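PDB 5MQ6: pyridine nucleotide-disulfide oxidoreductase-like protein from Myceliophthora thermophila, which uses FAD and NADPH to insert one oxygen atom beside the carbonyl of ketones, especially bulky polycyclic ones, yielding esters or lactones. Local coordinates for residues R330-L340 against A539-E550; S303-R311 against V352-P360. All coordinates share one frame; numbering follows the deposited sequence.

Interaction 1: residues R330-L340 against A539-E550; sequences RERMLNLDSYL and ANNAFTLDVGTE. With FAD (flavin-adenine dinucleotide), chain B.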
# COMPACT_ATOMS: atom_id res chain seq x y z
N ARG A 330 6.03 -18.45 -6.22
CA ARG A 330 6.44 -17.48 -7.19
C ARG A 330 5.77 -17.74 -8.58
O ARG A 330 5.33 -16.85 -9.26
CB ARG A 330 7.99 -17.42 -7.19
CG ARG A 330 8.60 -16.68 -8.31
CD ARG A 330 8.66 -15.19 -8.09
NE ARG A 330 9.61 -14.68 -7.07
CZ ARG A 330 10.89 -14.38 -7.27
NH1 ARG A 330 11.50 -14.66 -8.42
NH2 ARG A 330 11.60 -13.79 -6.29
N GLU A 331 5.62 -18.98 -8.95
CA GLU A 331 4.97 -19.29 -10.19
C GLU A 331 3.48 -18.85 -10.13
O GLU A 331 2.96 -18.24 -11.03
CB GLU A 331 5.19 -20.80 -10.52
CG GLU A 331 4.14 -21.36 -11.43
CD GLU A 331 4.31 -22.81 -11.69
OE1 GLU A 331 3.55 -23.63 -11.10
OE2 GLU A 331 5.26 -23.10 -12.43
N ARG A 332 2.82 -19.09 -9.01
CA ARG A 332 1.46 -18.69 -8.87
C ARG A 332 1.23 -17.17 -8.94
O ARG A 332 0.24 -16.69 -9.49
CB ARG A 332 0.92 -19.28 -7.56
CG ARG A 332 -0.59 -19.28 -7.46
CD ARG A 332 -0.98 -20.00 -6.17
NE ARG A 332 -2.42 -20.06 -6.10
CZ ARG A 332 -3.19 -20.97 -6.68
NH1 ARG A 332 -4.48 -20.84 -6.50
NH2 ARG A 332 -2.74 -21.96 -7.41
N MET A 333 2.14 -16.42 -8.34
CA MET A 333 2.07 -14.99 -8.30
C MET A 333 2.23 -14.46 -9.71
O MET A 333 1.57 -13.51 -10.13
CB MET A 333 3.20 -14.43 -7.40
CG MET A 333 2.94 -14.55 -5.92
SD MET A 333 4.18 -13.82 -4.78
CE MET A 333 5.65 -14.37 -5.45
N LEU A 334 3.11 -15.10 -10.46
CA LEU A 334 3.32 -14.76 -11.88
C LEU A 334 2.06 -15.04 -12.73
O LEU A 334 1.62 -14.22 -13.49
CB LEU A 334 4.53 -15.53 -12.39
CG LEU A 334 5.89 -14.95 -11.97
CD1 LEU A 334 6.96 -16.04 -12.14
CD2 LEU A 334 6.23 -13.81 -12.91
N ASN A 335 1.47 -16.18 -12.50
CA ASN A 335 0.23 -16.55 -13.16
C ASN A 335 -0.90 -15.53 -12.92
O ASN A 335 -1.47 -15.03 -13.85
CB ASN A 335 -0.14 -17.95 -12.69
CG ASN A 335 -1.34 -18.48 -13.40
OD1 ASN A 335 -2.50 -18.32 -12.97
ND2 ASN A 335 -1.08 -19.08 -14.53
N LEU A 336 -1.13 -15.15 -11.66
CA LEU A 336 -2.09 -14.14 -11.32
C LEU A 336 -1.76 -12.80 -12.03
O LEU A 336 -2.60 -12.17 -12.65
CB LEU A 336 -2.13 -13.92 -9.80
CG LEU A 336 -3.01 -12.78 -9.33
CD1 LEU A 336 -4.48 -13.01 -9.74
CD2 LEU A 336 -2.92 -12.76 -7.82
N ASP A 337 -0.53 -12.35 -11.89
CA ASP A 337 -0.21 -11.07 -12.42
C ASP A 337 -0.27 -11.05 -13.96
O ASP A 337 -0.36 -9.94 -14.52
CB ASP A 337 1.21 -10.67 -12.00
CG ASP A 337 1.40 -9.16 -11.97
OD1 ASP A 337 0.54 -8.47 -11.28
OD2 ASP A 337 2.41 -8.68 -12.60
N SER A 338 -0.15 -12.21 -14.65
CA SER A 338 -0.25 -12.23 -16.10
C SER A 338 -1.58 -11.75 -16.58
O SER A 338 -1.65 -11.21 -17.68
CB SER A 338 0.06 -13.60 -16.69
OG SER A 338 -0.99 -14.61 -16.36
N TYR A 339 -2.64 -11.88 -15.75
CA TYR A 339 -3.97 -11.41 -16.15
C TYR A 339 -4.09 -9.91 -16.00
O TYR A 339 -4.76 -9.25 -16.76
CB TYR A 339 -5.05 -12.15 -15.30
CG TYR A 339 -5.15 -13.59 -15.71
CD1 TYR A 339 -5.93 -14.00 -16.84
CD2 TYR A 339 -4.38 -14.54 -15.10
CE1 TYR A 339 -5.94 -15.36 -17.27
CE2 TYR A 339 -4.39 -15.86 -15.50
CZ TYR A 339 -5.15 -16.29 -16.58
OH TYR A 339 -5.05 -17.63 -16.90
N LEU A 340 -3.45 -9.36 -15.00
CA LEU A 340 -3.49 -7.96 -14.72
C LEU A 340 -2.55 -7.13 -15.56
O LEU A 340 -2.74 -5.92 -15.69
CB LEU A 340 -3.15 -7.73 -13.20
CG LEU A 340 -4.27 -8.28 -12.36
CD1 LEU A 340 -3.81 -8.66 -10.93
CD2 LEU A 340 -5.48 -7.34 -12.38
N ALA A 539 -0.48 -5.66 -8.66
CA ALA A 539 -1.60 -5.56 -7.75
C ALA A 539 -1.31 -6.25 -6.43
O ALA A 539 -1.77 -5.83 -5.37
CB ALA A 539 -2.81 -6.21 -8.38
N ASN A 540 -0.58 -7.34 -6.51
CA ASN A 540 -0.21 -8.10 -5.38
C ASN A 540 1.10 -7.51 -4.91
O ASN A 540 2.16 -7.83 -5.42
CB ASN A 540 -0.03 -9.55 -5.80
CG ASN A 540 0.41 -10.45 -4.66
OD1 ASN A 540 0.48 -10.05 -3.49
ND2 ASN A 540 0.71 -11.71 -5.01
N ASN A 541 1.00 -6.67 -3.90
CA ASN A 541 2.14 -6.03 -3.30
C ASN A 541 3.17 -6.98 -2.74
O ASN A 541 4.32 -6.60 -2.66
CB ASN A 541 1.75 -5.00 -2.23
CG ASN A 541 0.87 -3.81 -2.79
OD1 ASN A 541 0.03 -3.29 -2.07
ND2 ASN A 541 1.09 -3.36 -4.04
N ALA A 542 2.79 -8.20 -2.36
CA ALA A 542 3.69 -9.16 -1.80
C ALA A 542 4.61 -9.67 -2.87
O ALA A 542 5.72 -10.16 -2.58
CB ALA A 542 2.95 -10.37 -1.17
N PHE A 543 4.12 -9.64 -4.11
CA PHE A 543 4.94 -10.03 -5.21
C PHE A 543 6.07 -8.98 -5.43
O PHE A 543 7.24 -9.28 -5.57
CB PHE A 543 4.02 -10.22 -6.46
CG PHE A 543 4.72 -10.69 -7.70
CD1 PHE A 543 6.01 -11.29 -7.65
CD2 PHE A 543 4.10 -10.54 -8.91
CE1 PHE A 543 6.64 -11.71 -8.81
CE2 PHE A 543 4.74 -10.96 -10.09
CZ PHE A 543 6.01 -11.58 -10.02
N THR A 544 5.68 -7.74 -5.47
CA THR A 544 6.62 -6.67 -5.55
C THR A 544 7.71 -6.74 -4.45
O THR A 544 8.88 -6.60 -4.71
CB THR A 544 5.86 -5.36 -5.43
OG1 THR A 544 4.77 -5.36 -6.38
CG2 THR A 544 6.86 -4.16 -5.68
N LEU A 545 7.28 -6.95 -3.24
CA LEU A 545 8.17 -7.05 -2.10
C LEU A 545 9.08 -8.24 -2.21
O LEU A 545 10.24 -8.11 -1.85
CB LEU A 545 7.41 -7.17 -0.78
CG LEU A 545 6.62 -5.95 -0.31
CD1 LEU A 545 5.78 -6.28 0.92
CD2 LEU A 545 7.61 -4.87 0.06
N ASP A 546 8.55 -9.37 -2.70
CA ASP A 546 9.33 -10.57 -2.99
C ASP A 546 10.48 -10.20 -3.95
O ASP A 546 11.69 -10.28 -3.58
CB ASP A 546 8.41 -11.63 -3.61
CG ASP A 546 9.14 -12.90 -4.05
OD1 ASP A 546 10.37 -13.05 -3.83
OD2 ASP A 546 8.49 -13.81 -4.65
N VAL A 547 10.10 -9.66 -5.08
CA VAL A 547 11.08 -9.27 -6.12
C VAL A 547 12.10 -8.29 -5.58
O VAL A 547 13.33 -8.47 -5.75
CB VAL A 547 10.42 -8.78 -7.41
CG1 VAL A 547 11.44 -8.14 -8.36
CG2 VAL A 547 9.63 -9.92 -8.06
N GLY A 548 11.60 -7.26 -4.90
CA GLY A 548 12.46 -6.18 -4.51
C GLY A 548 13.41 -6.54 -3.36
O GLY A 548 14.59 -6.20 -3.43
N THR A 549 12.91 -7.18 -2.32
CA THR A 549 13.76 -7.61 -1.22
C THR A 549 14.84 -8.60 -1.68
O THR A 549 16.02 -8.43 -1.29
CB THR A 549 12.97 -8.17 0.01
OG1 THR A 549 12.29 -9.32 -0.35
CG2 THR A 549 12.03 -7.07 0.66
N GLU A 550 14.47 -9.54 -2.57
CA GLU A 550 15.45 -10.46 -3.18
C GLU A 550 16.54 -9.71 -3.95
O GLU A 550 17.72 -10.04 -3.82
CB GLU A 550 14.82 -11.39 -4.16
CG GLU A 550 15.82 -12.36 -4.81
CD GLU A 550 15.15 -13.29 -5.76
OE1 GLU A 550 14.57 -12.86 -6.78
OE2 GLU A 550 15.19 -14.49 -5.52
PA FAD B . 3.69 -2.06 6.03
O1A FAD B . 2.99 -0.75 5.86
O2A FAD B . 2.92 -3.35 6.20
O5B FAD B . 4.68 -1.93 7.28
C5B FAD B . 5.51 -0.82 7.40
C4B FAD B . 5.62 -0.46 8.87
O4B FAD B . 6.65 0.54 8.97
C3B FAD B . 4.37 0.14 9.51
O3B FAD B . 4.15 -0.44 10.77
C2B FAD B . 4.70 1.60 9.65
O2B FAD B . 4.03 2.20 10.73
C1B FAD B . 6.20 1.54 9.85
N9A FAD B . 6.86 2.79 9.57
C8A FAD B . 6.74 3.54 8.44
N7A FAD B . 7.47 4.64 8.60
C5A FAD B . 8.05 4.65 9.81
C6A FAD B . 8.97 5.56 10.52
N6A FAD B . 9.41 6.71 10.07
N1A FAD B . 9.35 5.11 11.69
C2A FAD B . 8.90 3.95 12.24
N3A FAD B . 8.09 3.08 11.70
C4A FAD B . 7.61 3.43 10.46
N1 FAD B . -1.83 -5.28 -0.50
C2 FAD B . -1.97 -6.42 -1.24
O2 FAD B . -1.14 -6.71 -2.10
N3 FAD B . -3.01 -7.24 -1.05
C4 FAD B . -3.93 -6.95 -0.12
O4 FAD B . -4.85 -7.75 0.01
C4X FAD B . -3.88 -5.75 0.73
N5 FAD B . -4.82 -5.41 1.67
C5X FAD B . -4.64 -4.26 2.38
C6 FAD B . -5.63 -3.85 3.39
C7 FAD B . -5.34 -2.59 4.10
C7M FAD B . -6.28 -2.08 5.17
C8 FAD B . -4.14 -1.76 3.82
C8M FAD B . -3.82 -0.45 4.55
C9 FAD B . -3.24 -2.17 2.85
C9A FAD B . -3.44 -3.38 2.13
N10 FAD B . -2.50 -3.73 1.15
C10 FAD B . -2.70 -4.93 0.46
C1' FAD B . -1.27 -2.95 0.90
C2' FAD B . -0.26 -3.36 2.05
O2' FAD B . 0.23 -2.17 2.68
C3' FAD B . 0.92 -4.29 1.60
O3' FAD B . 0.38 -5.49 1.05
C4' FAD B . 1.88 -4.81 2.69
O4' FAD B . 1.23 -5.23 3.97
C5' FAD B . 2.98 -3.76 2.96
O5' FAD B . 4.06 -4.44 3.66
P FAD B . 5.27 -3.44 4.08
O1P FAD B . 6.04 -4.22 5.21
O2P FAD B . 5.92 -2.98 2.77
O3P FAD B . 4.53 -2.08 4.66
O HOH W 1 14.60 -14.23 -8.92
O HOH W 2 0.66 -11.90 -8.16
O HOH W 3 -0.62 -9.60 -9.04
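R330 meets D546 side-on, two nitrogens for two oxygens: R330 NE donates to D546 OD2 at 2.8 Å, and R330 NH2 reaches D546 OD1 at 2.8 Å. Both acceptors lie in the guanidinium plane, yet the carboxylate is turned 50° against it and receives the N-H groups from above its own plane. R330 NH2 also donates to E550 OE1 (3.2 Å), and a water joins NH1 to the same oxygen. A leucine in place of R330 would probably leave the carboxylates of D546 and E550, one helical turn apart, without the positive charge they share, although R96 also pairs with D546. Next to this network the F543 ring enters as a knob among R330, M333, L334 and D337, joining helix 328-340 to the flavin-contacting helix 541-562; a flat phenylalanine suits the gap between these four. M333 CB lies over one face of the F543 ring, 4.2 Å from its centroid, while L334 CD2 touches F543 CZ at 3.7 Å. Further out, N540 caps its own helix, OD1 accepting from A542 N, while ND2 is held by S138 O and a water bound to M333 O. N541 N donates to FAD O2 at 2.8 Å.

Interaction 2: residues S303-R311 against V352-P360; sequences SGVWWRGQR and VADGWTEMP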
# COMPACT_ATOMS: atom_id res chain seq x y z
N SER A 303 -17.20 2.85 -5.04
CA SER A 303 -16.32 1.77 -5.57
C SER A 303 -17.04 0.90 -6.61
O SER A 303 -18.29 0.69 -6.56
CB SER A 303 -15.84 0.84 -4.45
OG SER A 303 -14.77 1.45 -3.70
N GLY A 304 -16.26 0.42 -7.57
CA GLY A 304 -16.70 -0.67 -8.37
C GLY A 304 -16.46 -1.97 -7.63
O GLY A 304 -15.36 -2.41 -7.43
N VAL A 305 -17.55 -2.58 -7.24
CA VAL A 305 -17.59 -3.70 -6.39
C VAL A 305 -17.85 -4.98 -7.19
O VAL A 305 -18.95 -5.22 -7.69
CB VAL A 305 -18.65 -3.49 -5.31
CG1 VAL A 305 -18.66 -4.70 -4.35
CG2 VAL A 305 -18.34 -2.23 -4.56
N TRP A 306 -16.83 -5.79 -7.29
CA TRP A 306 -16.93 -7.06 -8.06
C TRP A 306 -17.13 -8.21 -7.08
O TRP A 306 -17.23 -7.97 -5.89
CB TRP A 306 -15.69 -7.19 -8.97
CG TRP A 306 -15.78 -8.12 -10.14
CD1 TRP A 306 -14.83 -9.02 -10.49
CD2 TRP A 306 -16.88 -8.28 -11.09
NE1 TRP A 306 -15.22 -9.70 -11.62
CE2 TRP A 306 -16.45 -9.27 -12.03
CE3 TRP A 306 -18.14 -7.66 -11.27
CZ2 TRP A 306 -17.24 -9.68 -13.11
CZ3 TRP A 306 -18.97 -8.13 -12.32
CH2 TRP A 306 -18.50 -9.11 -13.24
N TRP A 307 -17.22 -9.43 -7.57
CA TRP A 307 -17.55 -10.54 -6.75
C TRP A 307 -16.29 -11.05 -6.04
O TRP A 307 -15.17 -10.88 -6.53
CB TRP A 307 -18.16 -11.65 -7.57
CG TRP A 307 -17.23 -12.23 -8.67
CD1 TRP A 307 -17.10 -11.77 -9.92
CD2 TRP A 307 -16.39 -13.37 -8.57
NE1 TRP A 307 -16.21 -12.53 -10.63
CE2 TRP A 307 -15.76 -13.53 -9.84
CE3 TRP A 307 -16.10 -14.29 -7.55
CZ2 TRP A 307 -14.85 -14.54 -10.09
CZ3 TRP A 307 -15.23 -15.30 -7.81
CH2 TRP A 307 -14.60 -15.43 -9.05
N ARG A 308 -16.49 -11.65 -4.85
CA ARG A 308 -15.39 -12.21 -4.05
C ARG A 308 -15.21 -13.71 -4.16
O ARG A 308 -14.07 -14.20 -4.39
CB ARG A 308 -15.57 -11.82 -2.60
CG ARG A 308 -14.54 -12.36 -1.59
CD ARG A 308 -13.25 -11.60 -1.71
NE ARG A 308 -12.60 -11.82 -3.03
CZ ARG A 308 -11.47 -11.19 -3.42
NH1 ARG A 308 -10.81 -10.33 -2.61
NH2 ARG A 308 -10.94 -11.45 -4.61
N GLY A 309 -16.27 -14.49 -3.91
CA GLY A 309 -16.08 -15.90 -3.91
C GLY A 309 -15.15 -16.54 -2.88
O GLY A 309 -14.30 -17.40 -3.19
N GLN A 310 -15.37 -16.15 -1.64
CA GLN A 310 -14.66 -16.70 -0.49
C GLN A 310 -15.05 -18.15 -0.40
O GLN A 310 -16.20 -18.49 -0.73
CB GLN A 310 -14.98 -15.95 0.78
CG GLN A 310 -14.42 -16.59 2.06
CD GLN A 310 -12.88 -16.53 2.12
OE1 GLN A 310 -12.17 -17.04 1.24
NE2 GLN A 310 -12.36 -15.94 3.18
N ARG A 311 -14.11 -18.98 0.04
CA ARG A 311 -14.15 -20.41 -0.04
C ARG A 311 -13.11 -20.93 1.02
O ARG A 311 -12.00 -20.36 1.18
CB ARG A 311 -13.64 -20.75 -1.45
CG ARG A 311 -14.17 -21.96 -2.15
CD ARG A 311 -13.44 -22.28 -3.49
NE ARG A 311 -12.00 -22.27 -3.32
CZ ARG A 311 -11.25 -23.20 -2.68
NH1 ARG A 311 -11.79 -24.33 -2.22
NH2 ARG A 311 -9.91 -23.00 -2.53
N VAL A 352 -5.53 -18.84 -10.24
CA VAL A 352 -6.27 -18.20 -9.17
C VAL A 352 -7.74 -18.13 -9.45
O VAL A 352 -8.59 -18.35 -8.49
CB VAL A 352 -5.69 -16.80 -8.82
CG1 VAL A 352 -6.48 -16.20 -7.68
CG2 VAL A 352 -4.23 -16.93 -8.36
N ALA A 353 -8.07 -17.76 -10.70
CA ALA A 353 -9.46 -17.81 -11.19
C ALA A 353 -10.46 -17.07 -10.31
O ALA A 353 -11.54 -17.57 -9.96
CB ALA A 353 -9.93 -19.27 -11.34
N ASP A 354 -10.09 -15.86 -9.93
CA ASP A 354 -11.00 -15.04 -9.21
C ASP A 354 -11.20 -13.74 -9.95
O ASP A 354 -10.79 -13.60 -11.10
CB ASP A 354 -10.51 -14.90 -7.74
CG ASP A 354 -9.37 -13.89 -7.56
OD1 ASP A 354 -8.86 -13.35 -8.54
OD2 ASP A 354 -9.01 -13.67 -6.39
N GLY A 355 -11.82 -12.78 -9.29
CA GLY A 355 -12.20 -11.55 -9.91
C GLY A 355 -11.09 -10.68 -10.44
O GLY A 355 -11.36 -9.88 -11.31
N TRP A 356 -9.87 -10.82 -9.88
CA TRP A 356 -8.72 -10.10 -10.40
C TRP A 356 -8.34 -10.54 -11.82
O TRP A 356 -7.69 -9.80 -12.51
CB TRP A 356 -7.51 -10.37 -9.51
CG TRP A 356 -7.51 -9.64 -8.17
CD1 TRP A 356 -7.80 -10.19 -6.93
CD2 TRP A 356 -7.11 -8.29 -7.93
NE1 TRP A 356 -7.59 -9.21 -5.94
CE2 TRP A 356 -7.19 -8.05 -6.54
CE3 TRP A 356 -6.71 -7.25 -8.76
CZ2 TRP A 356 -6.89 -6.81 -5.97
CZ3 TRP A 356 -6.42 -6.04 -8.21
CH2 TRP A 356 -6.50 -5.82 -6.80
N THR A 357 -8.72 -11.74 -12.23
CA THR A 357 -8.35 -12.28 -13.54
C THR A 357 -9.31 -11.84 -14.65
O THR A 357 -9.17 -12.31 -15.79
CB THR A 357 -8.21 -13.83 -13.47
OG1 THR A 357 -9.49 -14.44 -13.22
CG2 THR A 357 -7.31 -14.22 -12.37
N GLU A 358 -10.25 -10.94 -14.34
CA GLU A 358 -11.29 -10.49 -15.25
C GLU A 358 -11.20 -9.01 -15.60
O GLU A 358 -12.20 -8.40 -16.03
CB GLU A 358 -12.69 -10.75 -14.66
CG GLU A 358 -13.04 -12.19 -14.58
CD GLU A 358 -14.42 -12.46 -13.95
OE1 GLU A 358 -15.27 -13.03 -14.62
OE2 GLU A 358 -14.67 -12.13 -12.82
N MET A 359 -10.03 -8.43 -15.38
CA MET A 359 -9.84 -6.99 -15.52
C MET A 359 -8.49 -6.68 -16.23
O MET A 359 -7.57 -6.06 -15.64
CB MET A 359 -9.97 -6.35 -14.14
CG MET A 359 -9.25 -7.06 -13.04
SD MET A 359 -9.45 -6.08 -11.50
CE MET A 359 -11.18 -6.24 -11.18
N PRO A 360 -8.36 -7.11 -17.49
CA PRO A 360 -7.12 -6.93 -18.25
C PRO A 360 -6.77 -5.46 -18.54
O PRO A 360 -5.62 -5.16 -18.74
CB PRO A 360 -7.42 -7.71 -19.56
CG PRO A 360 -8.92 -7.51 -19.73
CD PRO A 360 -9.42 -7.71 -18.32
O HOH W 4 -12.97 -12.54 -6.61
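The loop between helices 328-340 and 363-366 packs here against the short strand 305-306 and its exit, through a carboxylate shared by two indoles. E358 OE2 accepts from W306 NE1 at 2.8 Å and from W307 NE1 at 2.7 Å. The W307 donor uses the syn lone pair, whereas W306 comes from above the carboxylate plane. W306 NE1 and W307 NE1, both donors, lie 3.2 Å apart, and the shared anion probably eases their proximity. An extended glutamate suits this place because it carries one oxygen to both indoles. W307 CG sits between its backbone N and carbonyl carbon (chi1 62°), which lays the indole across the loop, with G355 N over one face, 3.6 Å from W307 CZ2. Glycine suits position 355, where W306 CD1 and W307 O crowd the CA. One water links W307 O, R308 O and R308 NH2 to G355 N. D354 OD1 accepts from W356 N at 3.0 Å, an Asx turn leading into the 3-10 segment 355-357, while D354 OD2, also bound by Y154, forms a long salt bridge with R308 NH2 (3.4 Å). Strand exit and Asx-turn loop converge beside the FAD site, where R308 NH1 and W356 NE1 both donate to the backbone O of FAD-binding D133.

How the interactions relate
Helix 328-340 and the loop that follows it connect the two contacts. Interaction 1 is a buried helix-helix contact beside the flavin; interaction 2 is only partly buried and joins a loop with a 3-10 turn to a short strand and the residues after it, their centres about 17 Å apart. They nevertheless touch: L340 CD2 packs on W356 O at 3.3 Å, and A539 CB on W356 CZ3 at 3.6 Å, so the start of the flavin-contacting segment also borders the loop. Both contacts combine ion pairs with aromatic groups, but differently. In 330-340 against 539-550, a phenylalanine is enclosed by neighbouring side chains beside a two-nitrogen arginine-aspartate salt bridge, whereas in 303-311 against 352-360 indole N-H groups share one carboxylate.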